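Local atomic coordinates of putative phophotriesterase (Proteus mirabilis, PDB entry 3RHG), a protein that is a zinc-binding amidohydrolase of the phosphotriesterase family that probably hydrolyses ester bonds. Residues Gly32-Pro37 with Asp67-Lys72; Tyr239-Leu244 with Ile281-Gly286. All blocks are in the same frame, centred on the assembly; numbering follows the deposited sequence.

The two contacts lie in series along the chain and on opposite sides of its centre: contact 1 closes before contact 2 opens, with centres 36 Å apart and nearest atoms about 23 Å apart. Between them stands the barrel of eight parallel strands, in sequential order, that carries the zinc ions. Contact 1 belongs to the loop region that follows the first barrel strand, 19-24, and joins the loop before helix 55-58 to helix 66-69. Contact 2 belongs to the outer helical layer, pairing helix 237-245 with the end of helix 270-282, which precede strands 249-252 and 289-291. Contact 1 lies near the benzoic acid pocket, whereas contact 2 lies away from the annotated sites.

Contact 1. Residues Gly32-Pro37 with Asp67-Lys72; sequences GVVDEP and DNMDKK
Met-69 reaches Val-33 and Val-34 by a doubly bent chain: chi1 of -56° sets CG anti to the carbonyl carbon, and chi2 of -71° and chi3 of -88° curl the thioether so that its methyl end turns to Val-33. There Met-69 CE lies 3.8 Å from the backbone O of Val-33 and 4.2 Å from CG2 of the same residue, the two side chains crossing at about a right angle. Val-34 meets the root of the methionine instead, its CG2 being 4.0 Å from Met-69 CB and 4.1 Å from Met-69 CG. The two valines thus grip different ends of one side chain through van der Waals contact alone. In the phosphotriesterase-type (beta/alpha)8 barrel, this joins helix 66-69 to a loop that follows the first strand, 19-24. The buried side chain of Met-69 is about 10 Å from the bound benzoic acid, so the contact lies near the pocket without lining it. Nearby backbone hydrogen bonds pair Met-69 with Leu-30, and Asp-35 with Tyr-63, a residue of the benzoic acid pocket.

Contact 2. Residues Tyr239-Leu244 with Ile281-Gly286; sequences YQCKML and IERGYG
The thiol of Cys-241 touches both the guanidinium of Arg-283 and the ring of Tyr-285, which approach it from directions roughly at right angles to each other and at nearly equal range. Cys-241 SG stands over one face of the Arg-283 guanidinium, 3.5 Å from NH2, and 3.6 Å from Tyr-285 CE2. This second approach is a sulfur-aromatic contact of oblique geometry: Cys-241 SG is 4.6 Å from the centroid of the Tyr-285 ring and 52° off the ring normal. Arginine comes back to the thiol through a chain bent at chi2 and chi3.

Leu-244, about one helical turn after Cys-241, meets the same ring differently. Its CD1 sits over a face, 3.9 Å from the Tyr-285 centroid and 24° off the normal, a CH-pi contact displaced toward the rim, while Leu-244 CB packs 3.5 Å from Tyr-285 CD1. Helix 237-245 therefore offers the tyrosine two side chains about one turn apart, both directed at segment 281-286.

The other partner is the end of helix 270-282. Gly-284 closes it in a Schellman motif, with positive phi and a bond from its N back to Ile-281 O. The chain thereby turns to bring Tyr-285 against the neighbouring helix. Both helices belong to the outer layer of the (beta/alpha)8 barrel, and Leu-280 of the second also touches Cys-241 and Leu-244. Leu-250 of strand 249-252 also touches Leu-244.

The phenol of Tyr-285 bonds OD1 of Asp-245, just beyond Leu-244. Apolar and polarisable atoms meet the body of the ring while its hydroxyl has a carboxylate partner. With the two segments sharing no hydrogen bond, dispersion probably does most of the joining, and the face-on charge of Arg-283 may polarise the sulfur.

Contact 1. Residues Gly32-Pro37 with Asp67-Lys72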
loop_
_atom_site.group_PDB
_atom_site.type_symbol
_atom_site.label_atom_id
_atom_site.label_comp_id
_atom_site.label_asym_id
_atom_site.label_seq_id
_atom_site.Cartn_x
_atom_site.Cartn_y
_atom_site.Cartn_z
ATOM N N GLY A 32 17.325 17.709 -9.353
ATOM C CA GLY A 32 17.621 19.019 -8.764
ATOM C C GLY A 32 16.896 19.277 -7.453
ATOM O O GLY A 32 17.103 20.321 -6.816
ATOM N N VAL A 33 16.056 18.325 -7.042
ATOM C CA VAL A 33 15.234 18.467 -5.843
ATOM C C VAL A 33 15.237 17.220 -4.941
ATOM O O VAL A 33 14.239 16.925 -4.271
ATOM C CB VAL A 33 13.759 18.824 -6.203
ATOM C CG1 VAL A 33 13.673 20.256 -6.761
ATOM C CG2 VAL A 33 13.169 17.797 -7.210
ATOM N N VAL A 34 16.347 16.485 -4.915
ATOM C CA VAL A 34 16.467 15.381 -3.965
ATOM C C VAL A 34 16.422 15.967 -2.550
ATOM O O VAL A 34 17.162 16.885 -2.230
ATOM C CB VAL A 34 17.756 14.552 -4.192
ATOM C CG1 VAL A 34 17.884 13.453 -3.140
ATOM C CG2 VAL A 34 17.779 13.969 -5.615
ATOM N N ASP A 35 15.530 15.448 -1.719
ATOM C CA ASP A 35 15.340 15.953 -0.372
ATOM C C ASP A 35 16.299 15.255 0.582
ATOM O O ASP A 35 16.714 14.118 0.329
ATOM C CB ASP A 35 13.884 15.728 0.063
ATOM C CG ASP A 35 12.936 16.733 -0.564
ATOM O OD1 ASP A 35 13.411 17.835 -0.919
ATOM O OD2 ASP A 35 11.735 16.421 -0.711
ATOM N N GLU A 36 16.662 15.932 1.669
ATOM C CA GLU A 36 17.422 15.283 2.732
ATOM C C GLU A 36 16.558 14.203 3.379
ATOM O O GLU A 36 15.328 14.321 3.421
ATOM C CB GLU A 36 17.853 16.298 3.797
ATOM C CG GLU A 36 18.740 17.418 3.277
ATOM C CD GLU A 36 19.996 16.910 2.592
ATOM O OE1 GLU A 36 20.520 15.846 2.991
ATOM O OE2 GLU A 36 20.466 17.577 1.650
ATOM N N PRO A 37 17.191 13.130 3.868
ATOM C CA PRO A 37 16.439 12.099 4.570
ATOM C C PRO A 37 15.550 12.691 5.678
ATOM O O PRO A 37 16.032 13.429 6.545
ATOM C CB PRO A 37 17.540 11.203 5.166
ATOM C CG PRO A 37 18.842 11.971 4.995
ATOM C CD PRO A 37 18.625 12.809 3.783
ATOM N N ASP A 67 18.683 7.816 -6.832
ATOM C CA ASP A 67 18.393 6.972 -7.992
ATOM C C ASP A 67 16.907 7.030 -8.344
ATOM O O ASP A 67 16.524 6.994 -9.528
ATOM C CB ASP A 67 18.805 5.524 -7.732
ATOM C CG ASP A 67 18.562 4.622 -8.931
ATOM O OD1 ASP A 67 19.057 4.947 -10.043
ATOM O OD2 ASP A 67 17.880 3.585 -8.763
ATOM N N ASN A 68 16.060 7.114 -7.318
ATOM C CA ASN A 68 14.603 7.155 -7.522
ATOM C C ASN A 68 14.178 8.380 -8.317
ATOM O O ASN A 68 13.171 8.351 -9.058
ATOM C CB ASN A 68 13.912 7.171 -6.146
ATOM C CG ASN A 68 12.480 6.719 -6.193
ATOM O OD1 ASN A 68 12.087 5.903 -7.035
ATOM N ND2 ASN A 68 11.691 7.220 -5.255
ATOM N N MET A 69 14.976 9.437 -8.179
ATOM C CA MET A 69 14.708 10.770 -8.709
ATOM C C MET A 69 15.462 11.047 -10.013
ATOM O O MET A 69 15.285 12.106 -10.616
ATOM C CB MET A 69 15.162 11.812 -7.659
ATOM C CG MET A 69 14.524 11.627 -6.285
ATOM S SD MET A 69 12.792 12.085 -6.353
ATOM C CE MET A 69 12.936 13.834 -5.990
ATOM N N ASP A 70 16.303 10.101 -10.436
ATOM C CA ASP A 70 17.235 10.317 -11.539
ATOM C C ASP A 70 16.576 9.990 -12.866
ATOM O O ASP A 70 15.442 9.483 -12.894
ATOM C CB ASP A 70 18.474 9.440 -11.319
ATOM C CG ASP A 70 19.721 9.955 -12.030
ATOM O OD1 ASP A 70 19.690 10.980 -12.753
ATOM O OD2 ASP A 70 20.766 9.309 -11.843
ATOM N N LYS A 71 17.273 10.295 -13.961
ATOM C CA LYS A 71 16.782 9.974 -15.306
ATOM C C LYS A 71 16.427 8.486 -15.467
ATOM O O LYS A 71 16.989 7.609 -14.783
ATOM C CB LYS A 71 17.758 10.446 -16.390
ATOM C CG LYS A 71 19.182 10.029 -16.168
ATOM C CD LYS A 71 20.158 10.815 -17.068
ATOM C CE LYS A 71 20.078 10.381 -18.513
ATOM N NZ LYS A 71 21.299 10.836 -19.282
ATOM N N LYS A 72 15.475 8.218 -16.356
ATOM C CA LYS A 72 14.932 6.877 -16.532
ATOM C C LYS A 72 15.576 6.225 -17.759
ATOM O O LYS A 72 15.398 6.702 -18.878
ATOM C CB LYS A 72 13.397 6.948 -16.693
ATOM C CG LYS A 72 12.692 7.811 -15.615
ATOM C CD LYS A 72 12.955 7.252 -14.214
ATOM C CE LYS A 72 12.266 8.070 -13.111
ATOM N NZ LYS A 72 12.699 9.494 -13.122
#

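Contact 2. Residues Tyr239-Leu244 with Ile281-Gly286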
loop_
_atom_site.group_PDB
_atom_site.type_symbol
_atom_site.label_atom_id
_atom_site.label_comp_id
_atom_site.label_asym_id
_atom_site.label_seq_id
_atom_site.Cartn_x
_atom_site.Cartn_y
_atom_site.Cartn_z
ATOM N N TYR A 239 -17.201 18.833 -3.556
ATOM C CA TYR A 239 -16.196 19.533 -4.356
ATOM C C TYR A 239 -16.067 18.912 -5.752
ATOM O O TYR A 239 -16.052 19.615 -6.770
ATOM C CB TYR A 239 -14.849 19.412 -3.668
ATOM C CG TYR A 239 -13.650 19.862 -4.483
ATOM C CD1 TYR A 239 -13.405 21.220 -4.714
ATOM C CD2 TYR A 239 -12.727 18.940 -4.966
ATOM C CE1 TYR A 239 -12.280 21.642 -5.423
ATOM C CE2 TYR A 239 -11.599 19.352 -5.687
ATOM C CZ TYR A 239 -11.372 20.710 -5.890
ATOM O OH TYR A 239 -10.239 21.140 -6.564
ATOM N N GLN A 240 -15.939 17.595 -5.808
ATOM C CA GLN A 240 -15.716 16.954 -7.099
ATOM C C GLN A 240 -16.910 17.142 -8.038
ATOM O O GLN A 240 -16.724 17.472 -9.206
ATOM C CB GLN A 240 -15.340 15.483 -6.944
ATOM C CG GLN A 240 -13.997 15.286 -6.228
ATOM C CD GLN A 240 -13.333 13.954 -6.542
ATOM O OE1 GLN A 240 -14.009 12.948 -6.754
ATOM N NE2 GLN A 240 -12.001 13.943 -6.591
ATOM N N CYS A 241 -18.127 16.975 -7.536
ATOM C CA CYS A 241 -19.304 17.245 -8.374
ATOM C C CYS A 241 -19.399 18.721 -8.802
ATOM O O CYS A 241 -19.863 19.026 -9.906
ATOM C CB CYS A 241 -20.589 16.789 -7.671
ATOM S SG CYS A 241 -20.663 15.004 -7.501
ATOM N N LYS A 242 -18.963 19.644 -7.934
ATOM C CA LYS A 242 -18.956 21.064 -8.278
ATOM C C LYS A 242 -18.036 21.290 -9.490
ATOM O O LYS A 242 -18.359 22.054 -10.407
ATOM C CB LYS A 242 -18.463 21.871 -7.078
ATOM C CG LYS A 242 -18.670 23.375 -7.156
ATOM C CD LYS A 242 -18.149 24.030 -5.855
ATOM C CE LYS A 242 -18.905 25.281 -5.471
ATOM N NZ LYS A 242 -18.540 26.446 -6.313
ATOM N N MET A 243 -16.897 20.601 -9.515
ATOM C CA MET A 243 -15.958 20.741 -10.632
ATOM C C MET A 243 -16.548 20.118 -11.887
ATOM O O MET A 243 -16.496 20.694 -12.971
ATOM C CB MET A 243 -14.616 20.078 -10.308
ATOM C CG MET A 243 -13.864 20.698 -9.130
ATOM S SD MET A 243 -13.573 22.481 -9.274
ATOM C CE MET A 243 -14.829 23.167 -8.182
ATOM N N LEU A 244 -17.094 18.920 -11.738
ATOM C CA LEU A 244 -17.678 18.234 -12.893
ATOM C C LEU A 244 -18.818 19.055 -13.480
ATOM O O LEU A 244 -19.022 19.086 -14.706
ATOM C CB LEU A 244 -18.151 16.843 -12.498
ATOM C CG LEU A 244 -17.036 15.836 -12.136
ATOM C CD1 LEU A 244 -17.554 14.698 -11.231
ATOM C CD2 LEU A 244 -16.396 15.266 -13.394
ATOM N N ILE A 281 -19.630 7.644 -10.930
ATOM C CA ILE A 281 -20.328 6.984 -12.056
ATOM C C ILE A 281 -21.798 6.832 -11.707
ATOM O O ILE A 281 -22.676 7.045 -12.554
ATOM C CB ILE A 281 -19.682 5.595 -12.392
ATOM C CG1 ILE A 281 -18.252 5.831 -12.925
ATOM C CG2 ILE A 281 -20.582 4.765 -13.334
ATOM C CD1 ILE A 281 -17.387 4.583 -13.022
ATOM N N GLU A 282 -22.083 6.459 -10.462
ATOM C CA GLU A 282 -23.478 6.253 -10.061
ATOM C C GLU A 282 -24.247 7.573 -10.003
ATOM O O GLU A 282 -25.473 7.599 -10.167
ATOM C CB GLU A 282 -23.561 5.456 -8.752
ATOM C CG GLU A 282 -23.118 4.009 -8.971
ATOM C CD GLU A 282 -22.921 3.220 -7.704
ATOM O OE1 GLU A 282 -22.757 3.826 -6.620
ATOM O OE2 GLU A 282 -22.920 1.971 -7.801
ATOM N N ARG A 283 -23.511 8.668 -9.820
ATOM C CA ARG A 283 -24.071 10.014 -9.845
ATOM C C ARG A 283 -24.196 10.546 -11.276
ATOM O O ARG A 283 -24.697 11.652 -11.482
ATOM C CB ARG A 283 -23.229 10.994 -9.009
ATOM C CG ARG A 283 -23.352 10.825 -7.473
ATOM C CD ARG A 283 -24.567 11.560 -6.907
ATOM N NE ARG A 283 -24.315 12.997 -6.769
ATOM C CZ ARG A 283 -23.849 13.575 -5.663
ATOM N NH1 ARG A 283 -23.583 12.839 -4.590
ATOM N NH2 ARG A 283 -23.642 14.888 -5.629
ATOM N N GLY A 284 -23.743 9.763 -12.257
ATOM C CA GLY A 284 -23.996 10.104 -13.658
ATOM C C GLY A 284 -22.837 10.775 -14.374
ATOM O O GLY A 284 -23.008 11.260 -15.496
ATOM N N TYR A 285 -21.651 10.772 -13.748
ATOM C CA TYR A 285 -20.511 11.514 -14.294
ATOM C C TYR A 285 -19.454 10.645 -14.968
ATOM O O TYR A 285 -18.311 11.093 -15.185
ATOM C CB TYR A 285 -19.828 12.316 -13.197
ATOM C CG TYR A 285 -20.655 13.410 -12.593
ATOM C CD1 TYR A 285 -20.810 14.650 -13.238
ATOM C CD2 TYR A 285 -21.251 13.228 -11.351
ATOM C CE1 TYR A 285 -21.555 15.684 -12.652
ATOM C CE2 TYR A 285 -22.008 14.245 -10.760
ATOM C CZ TYR A 285 -22.150 15.464 -11.405
ATOM O OH TYR A 285 -22.898 16.446 -10.802
ATOM N N GLY A 286 -19.825 9.420 -15.327
ATOM C CA GLY A 286 -18.860 8.473 -15.869
ATOM C C GLY A 286 -18.170 8.968 -17.132
ATOM O O GLY A 286 -17.031 8.611 -17.387
#